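Local coordinates for similarities with probable monooxygenase (PDB 4HB9), which probably acts as an FAD-dependent monooxygenase, holding flavin-adenine dinucleotide in a fold like that of the aromatic-ring hydroxylases, at residues Gln288-Met291 with Glu292-Ser295; Asp261-Ala264 with Glu265-Cys268; Ile359-Tyr362 with Glu363-Arg367. All blocks are in the same frame, centred on the assembly; numbering follows the deposited sequence.

Interaction 1: residues Gln288-Met291 with Glu292-Ser295; sequences QSDM and ENIS
D290 meets E292 and N293 through both its carboxylate oxygens and its carbonyl, in a type I beta turn running from D290 to N293 that carries an Asx turn at its start. The turn lies in the loop that joins helix 280-287 to strand 295-301. At E292 the backbone N donates to D290 OD1 over 2.8 Å, the bond that defines the Asx turn; it reaches the oxygen from above the carboxylate plane. The glutamate's own chain leads away from the turn, and its OE2 is bonded to H232. N293 comes next and is held twice. Its backbone N closes the beta turn on D290 O at 3.2 Å with an almost straight N-H, while its amide ND2 donates to D290 OD2 at 2.7 Å through a bent bond, the acceptor again met from above the carboxylate plane and the two flat groups turned 59° against each other. What makes this possible is the first torsion of D290 (chi1 168°): with CG opposite the backbone N, the carboxylate folds over the turn, one oxygen serving each residue. R189, on the adjoining strand 179-191, adds a salt bridge to OD2, so the aspartate also ties the turn to the mixed sheet and its negative charge is probably stabilised there. I294 then leads into the edge strand. The end of its side chain turns back to the start of the turn, where CG1 packs 3.6 Å from D290 O.

Interaction 2: residues Asp261-Ala264 with Glu265-Cys268; sequences DFSA and EALC
S263 ends an extended approach, and from A264 onward the backbone turns helical, with L267 N bonded to S263 O at 3.0 Å and C268 N to A264 O in the next i to i+4 step. The side chain of S263 makes it the N-cap. Its hydroxyl stands between the backbone N and the carbonyl carbon (chi1 71°), which swings OG round to the first turn, and there it accepts from A266 N at 3.1 Å with an N-H angle of 155°. That bond gives an acceptor to an amide of the first turn, the usual work of an N-cap side chain. The same oxygen brushes the methyl of A266, OG to CB being 3.4 Å. Just before the cap, F262 supplies the apolar half of the start signal: it precedes S263 while L267 lies four residues beyond it, and F262 CB rests 3.7 Å from L267 CD2, the pairing known as a hydrophobic staple. The phenyl ring meets A266 as well, its CD1 3.5 Å from A266 CB in an oblique approach. L267 CG also comes within 3.4 Å of S263 O, beside the first helical bond. Beyond the staple, F262 leans on P256 and L267 on I259, in the loop that follows strand 240-251, while L267 also touches I294, just ahead of strand 295-301, so the start of helix 264-274 packs on its own incoming loop and on the segment leading to strand 295-301.

Interaction 3: residues Ile359-Tyr362 with Glu363-Arg367; sequences ISDY and EQQMR
D361 has its CG opposite the backbone N (chi1 -173°) and Q365 has its CG opposite the carbonyl carbon (chi1 -66°), and these two settings bring the ends of the two side chains together across one turn of helix 355-386, the classic i to i+4 pairing. Q365 NE2 donates to D361 OD1 at 3.2 Å. The N-H is nearly straight and the oxygen lies in the plane of the amide, yet D361 OD1 is met from above the carboxylate plane, the two planes standing 55° apart. The other oxygen, OD2, is salt-bridged to K344 of helix 330-349, so the aspartate joins two helices.

One residue along, Y362 and M366, a selenomethionine, form the next i to i+4 pair. M366 CB lies over one face of the tyrosine ring, 4.1 Å from CE1, and the bent chain brings its methyl CE to 4.0 Å from Y362 OH. That buried hydroxyl is hydrogen-bonded to L315 O, at the end of a strand of the parallel Rossmann-type sheet. E363 and I359 run side by side, CG2 of the isoleucine 3.8 Å from E363 OE2, and the buried carboxylate is satisfied by T314, W308 and S310.

Round the helix, a water bridges S360 and R367, about two turns apart: it sits 2.7 Å from S360 O, is hydrogen-bonded to S360 OG, and accepts from R367 NH2 at 2.9 Å, lying in the plane of the guanidinium at its edge. Against one face of the R367 guanidinium, over its centre, rests E363 O, a carbonyl one turn back, 3.6 Å above the plane.

Overall arrangement
Along the chain the order is interaction 2, interaction 1, interaction 3. The first two are neighbours, their centres 9 Å apart: the first turn of helix 264-274 packs on the loop that leads to strand 295-301, I294 CD1 lying 3.6 Å from A264 O. Both lie beside the mixed sheet, interaction 1 the nearer to FAD, with the N293 side chain about 9 Å from it. Interaction 3 lies on the other side of the chain's centre, about 40 Å from interaction 1 and 42 Å from interaction 2 between centres, on helix 355-386 against the parallel sheet. The bound FAD lies between the two regions, and none of the three local contacts includes an annotated FAD-binding residue.

Interaction 1: residues Gln288-Met291 with Glu292-Ser295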
loop_
_atom_site.group_PDB
_atom_site.type_symbol
_atom_site.label_atom_id
_atom_site.label_comp_id
_atom_site.label_asym_id
_atom_site.label_seq_id
_atom_site.Cartn_x
_atom_site.Cartn_y
_atom_site.Cartn_z
ATOM N N GLN A 288 -3.230 -25.315 -1.529
ATOM C CA GLN A 288 -4.582 -24.935 -1.122
ATOM C C GLN A 288 -4.868 -23.471 -1.319
ATOM O O GLN A 288 -5.874 -22.960 -0.814
ATOM C CB GLN A 288 -4.793 -25.322 0.343
ATOM C CG GLN A 288 -4.735 -26.831 0.545
ATOM C CD GLN A 288 -5.732 -27.526 -0.361
ATOM O OE1 GLN A 288 -6.867 -27.050 -0.519
ATOM N NE2 GLN A 288 -5.306 -28.608 -1.021
ATOM N N SER A 289 -4.002 -22.783 -2.056
ATOM C CA SER A 289 -4.213 -21.367 -2.285
ATOM C C SER A 289 -5.291 -21.098 -3.349
ATOM O O SER A 289 -5.657 -21.946 -4.157
ATOM C CB SER A 289 -2.883 -20.675 -2.603
ATOM O OG SER A 289 -2.052 -20.746 -1.450
ATOM N N ASP A 290 -5.803 -19.882 -3.298
ATOM C CA ASP A 290 -6.880 -19.396 -4.134
ATOM C C ASP A 290 -6.381 -19.117 -5.550
ATOM O O ASP A 290 -5.601 -18.194 -5.746
ATOM C CB ASP A 290 -7.370 -18.096 -3.478
ATOM C CG ASP A 290 -8.301 -17.284 -4.349
ATOM O OD1 ASP A 290 -8.693 -17.722 -5.462
ATOM O OD2 ASP A 290 -8.670 -16.188 -3.886
HETATM N N MSE A 291 -6.876 -19.844 -6.545
HETATM C CA MSE A 291 -6.393 -19.688 -7.939
HETATM C C MSE A 291 -6.762 -18.390 -8.616
HETATM O O MSE A 291 -6.219 -18.062 -9.671
HETATM C CB MSE A 291 -6.883 -20.847 -8.805
HETATM C CG MSE A 291 -6.228 -22.163 -8.373
HETATM SE SE MSE A 291 -7.322 -23.737 -8.874
HETATM C CE MSE A 291 -8.956 -23.431 -7.807
ATOM N N GLU A 292 -7.676 -17.626 -8.030
ATOM C CA GLU A 292 -8.019 -16.290 -8.550
ATOM C C GLU A 292 -7.175 -15.129 -8.004
ATOM O O GLU A 292 -7.296 -13.990 -8.485
ATOM C CB GLU A 292 -9.478 -15.971 -8.229
ATOM C CG GLU A 292 -10.419 -16.019 -9.408
ATOM C CD GLU A 292 -11.624 -15.146 -9.143
ATOM O OE1 GLU A 292 -12.274 -15.348 -8.090
ATOM O OE2 GLU A 292 -11.886 -14.230 -9.954
ATOM N N ASN A 293 -6.359 -15.387 -6.987
ATOM C CA ASN A 293 -5.596 -14.324 -6.332
ATOM C C ASN A 293 -4.126 -14.739 -6.115
ATOM O O ASN A 293 -3.671 -14.789 -4.977
ATOM C CB ASN A 293 -6.237 -13.937 -4.977
ATOM C CG ASN A 293 -7.552 -13.167 -5.125
ATOM O OD1 ASN A 293 -7.558 -11.932 -5.129
ATOM N ND2 ASN A 293 -8.669 -13.887 -5.241
ATOM N N ILE A 294 -3.400 -15.057 -7.183
ATOM C CA ILE A 294 -1.936 -15.283 -7.078
ATOM C C ILE A 294 -1.237 -14.243 -7.922
ATOM O O ILE A 294 -1.522 -14.126 -9.108
ATOM C CB ILE A 294 -1.481 -16.674 -7.533
ATOM C CG1 ILE A 294 -2.162 -17.743 -6.684
ATOM C CG2 ILE A 294 0.045 -16.835 -7.372
ATOM C CD1 ILE A 294 -2.022 -19.127 -7.261
ATOM N N SER A 295 -0.319 -13.494 -7.321
ATOM C CA SER A 295 0.248 -12.326 -8.002
ATOM C C SER A 295 1.773 -12.392 -8.075
ATOM O O SER A 295 2.446 -12.441 -7.038
ATOM C CB SER A 295 -0.148 -11.039 -7.301
ATOM O OG SER A 295 -1.530 -11.017 -7.029
HETATM O O HOH W 1 -3.676 -17.034 -4.069
#

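Interaction 2: residues Asp261-Ala264 with Glu265-Cys268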
loop_
_atom_site.group_PDB
_atom_site.type_symbol
_atom_site.label_atom_id
_atom_site.label_comp_id
_atom_site.label_asym_id
_atom_site.label_seq_id
_atom_site.Cartn_x
_atom_site.Cartn_y
_atom_site.Cartn_z
ATOM N N ASP A 261 3.262 -12.925 -16.909
ATOM C CA ASP A 261 2.180 -13.420 -17.766
ATOM C C ASP A 261 1.764 -14.866 -17.468
ATOM O O ASP A 261 0.926 -15.404 -18.178
ATOM C CB ASP A 261 2.578 -13.316 -19.237
ATOM C CG ASP A 261 2.850 -11.894 -19.674
ATOM O OD1 ASP A 261 2.227 -10.956 -19.128
ATOM O OD2 ASP A 261 3.700 -11.726 -20.565
ATOM N N PHE A 262 2.329 -15.496 -16.434
ATOM C CA PHE A 262 2.011 -16.894 -16.141
ATOM C C PHE A 262 0.572 -17.019 -15.606
ATOM O O PHE A 262 0.115 -16.170 -14.850
ATOM C CB PHE A 262 2.975 -17.476 -15.103
ATOM C CG PHE A 262 4.184 -18.163 -15.687
ATOM C CD1 PHE A 262 4.664 -19.319 -15.113
ATOM C CD2 PHE A 262 4.858 -17.646 -16.784
ATOM C CE1 PHE A 262 5.778 -19.965 -15.609
ATOM C CE2 PHE A 262 5.971 -18.290 -17.293
ATOM C CZ PHE A 262 6.418 -19.470 -16.714
ATOM N N SER A 263 -0.119 -18.094 -15.965
ATOM C CA SER A 263 -1.396 -18.433 -15.329
ATOM C C SER A 263 -1.202 -18.677 -13.834
ATOM O O SER A 263 -0.107 -19.005 -13.385
ATOM C CB SER A 263 -1.997 -19.690 -15.964
ATOM O OG SER A 263 -1.269 -20.846 -15.614
ATOM N N ALA A 264 -2.282 -18.551 -13.068
ATOM C CA ALA A 264 -2.230 -18.802 -11.628
ATOM C C ALA A 264 -1.734 -20.216 -11.364
ATOM O O ALA A 264 -0.937 -20.450 -10.454
ATOM C CB ALA A 264 -3.600 -18.575 -10.998
ATOM N N GLU A 265 -2.151 -21.151 -12.206
ATOM C CA GLU A 265 -1.806 -22.549 -12.040
ATOM C C GLU A 265 -0.293 -22.777 -12.270
ATOM O O GLU A 265 0.363 -23.547 -11.556
ATOM C CB GLU A 265 -2.677 -23.375 -12.999
ATOM C CG GLU A 265 -4.175 -23.384 -12.641
ATOM C CD GLU A 265 -4.988 -22.122 -13.010
ATOM O OE1 GLU A 265 -6.091 -21.968 -12.423
ATOM O OE2 GLU A 265 -4.575 -21.281 -13.856
ATOM N N ALA A 266 0.252 -22.090 -13.258
ATOM C CA ALA A 266 1.685 -22.174 -13.557
ATOM C C ALA A 266 2.539 -21.520 -12.449
ATOM O O ALA A 266 3.627 -22.020 -12.138
ATOM C CB ALA A 266 1.977 -21.522 -14.885
ATOM N N LEU A 267 2.041 -20.422 -11.879
ATOM C CA LEU A 267 2.699 -19.768 -10.761
ATOM C C LEU A 267 2.750 -20.697 -9.560
ATOM O O LEU A 267 3.783 -20.828 -8.928
ATOM C CB LEU A 267 2.031 -18.431 -10.401
ATOM C CG LEU A 267 2.168 -17.328 -11.448
ATOM C CD1 LEU A 267 1.243 -16.163 -11.174
ATOM C CD2 LEU A 267 3.636 -16.860 -11.523
ATOM N N CYS A 268 1.631 -21.365 -9.270
ATOM C CA CYS A 268 1.563 -22.340 -8.188
ATOM C C CYS A 268 2.576 -23.474 -8.406
ATOM O O CYS A 268 3.352 -23.802 -7.519
ATOM C CB CYS A 268 0.137 -22.899 -8.102
ATOM S SG CYS A 268 -0.307 -23.628 -6.514
#

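Interaction 3: residues Ile359-Tyr362 with Glu363-Arg367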
loop_
_atom_site.group_PDB
_atom_site.type_symbol
_atom_site.label_atom_id
_atom_site.label_comp_id
_atom_site.label_asym_id
_atom_site.label_seq_id
_atom_site.Cartn_x
_atom_site.Cartn_y
_atom_site.Cartn_z
ATOM N N ILE A 359 4.435 23.753 2.727
ATOM C CA ILE A 359 4.619 22.634 1.800
ATOM C C ILE A 359 6.072 22.137 1.837
ATOM O O ILE A 359 6.323 20.934 1.918
ATOM C CB ILE A 359 4.147 22.977 0.381
ATOM C CG1 ILE A 359 2.617 23.092 0.359
ATOM C CG2 ILE A 359 4.591 21.905 -0.603
ATOM C CD1 ILE A 359 2.049 23.657 -0.919
ATOM N N SER A 360 7.027 23.066 1.816
ATOM C CA SER A 360 8.451 22.726 1.923
ATOM C C SER A 360 8.816 21.932 3.159
ATOM O O SER A 360 9.638 21.000 3.084
ATOM C CB SER A 360 9.302 24.023 1.900
ATOM O OG SER A 360 10.652 23.676 1.777
ATOM N N ASP A 361 8.233 22.315 4.298
ATOM C CA ASP A 361 8.427 21.646 5.591
ATOM C C ASP A 361 7.928 20.207 5.497
ATOM O O ASP A 361 8.610 19.263 5.952
ATOM C CB ASP A 361 7.652 22.411 6.698
ATOM C CG ASP A 361 7.918 21.905 8.119
ATOM O OD1 ASP A 361 8.863 21.139 8.373
ATOM O OD2 ASP A 361 7.156 22.292 9.040
ATOM N N TYR A 362 6.717 20.059 4.961
ATOM C CA TYR A 362 6.136 18.720 4.727
ATOM C C TYR A 362 7.100 17.869 3.882
ATOM O O TYR A 362 7.427 16.752 4.245
ATOM C CB TYR A 362 4.770 18.835 4.024
ATOM C CG TYR A 362 4.374 17.553 3.291
ATOM C CD1 TYR A 362 4.092 16.381 3.987
ATOM C CD2 TYR A 362 4.350 17.506 1.911
ATOM C CE1 TYR A 362 3.758 15.202 3.310
ATOM C CE2 TYR A 362 4.024 16.351 1.227
ATOM C CZ TYR A 362 3.731 15.197 1.930
ATOM O OH TYR A 362 3.418 14.052 1.230
ATOM N N GLU A 363 7.545 18.430 2.757
ATOM C CA GLU A 363 8.387 17.700 1.809
ATOM C C GLU A 363 9.713 17.286 2.405
ATOM O O GLU A 363 10.191 16.170 2.157
ATOM C CB GLU A 363 8.564 18.483 0.498
ATOM C CG GLU A 363 7.268 18.566 -0.303
ATOM C CD GLU A 363 7.359 19.470 -1.496
ATOM O OE1 GLU A 363 8.202 20.405 -1.437
ATOM O OE2 GLU A 363 6.560 19.300 -2.468
ATOM N N GLN A 364 10.298 18.156 3.224
ATOM C CA GLN A 364 11.583 17.863 3.853
ATOM C C GLN A 364 11.439 16.740 4.900
ATOM O O GLN A 364 12.240 15.801 4.937
ATOM C CB GLN A 364 12.182 19.136 4.473
ATOM C CG GLN A 364 13.604 18.994 4.945
ATOM C CD GLN A 364 14.645 18.978 3.823
ATOM O OE1 GLN A 364 14.326 19.043 2.627
ATOM N NE2 GLN A 364 15.905 18.859 4.212
ATOM N N GLN A 365 10.409 16.812 5.733
ATOM C CA GLN A 365 10.152 15.755 6.702
ATOM C C GLN A 365 9.832 14.445 6.001
ATOM O O GLN A 365 10.297 13.382 6.420
ATOM C CB GLN A 365 9.003 16.115 7.655
ATOM C CG GLN A 365 9.330 17.279 8.568
ATOM C CD GLN A 365 8.378 17.397 9.735
ATOM O OE1 GLN A 365 7.939 16.391 10.311
ATOM N NE2 GLN A 365 8.071 18.627 10.107
HETATM N N MSE A 366 9.045 14.523 4.939
HETATM C CA MSE A 366 8.595 13.333 4.238
HETATM C C MSE A 366 9.779 12.649 3.600
HETATM O O MSE A 366 9.912 11.429 3.694
HETATM C CB MSE A 366 7.530 13.710 3.224
HETATM C CG MSE A 366 7.036 12.511 2.424
HETATM SE SE MSE A 366 8.051 12.346 0.742
HETATM C CE MSE A 366 7.131 13.838 -0.150
ATOM N N ARG A 367 10.659 13.415 2.947
ATOM C CA ARG A 367 11.877 12.843 2.380
ATOM C C ARG A 367 12.709 12.089 3.411
ATOM O O ARG A 367 13.271 11.029 3.092
ATOM C CB ARG A 367 12.740 13.913 1.681
ATOM C CG ARG A 367 12.263 14.280 0.284
ATOM C CD ARG A 367 13.292 15.126 -0.472
ATOM N NE ARG A 367 13.506 16.397 0.214
ATOM C CZ ARG A 367 12.795 17.502 0.020
ATOM N NH1 ARG A 367 11.829 17.567 -0.888
ATOM N NH2 ARG A 367 13.093 18.578 0.728
HETATM O O HOH W 2 11.765 21.043 1.387
#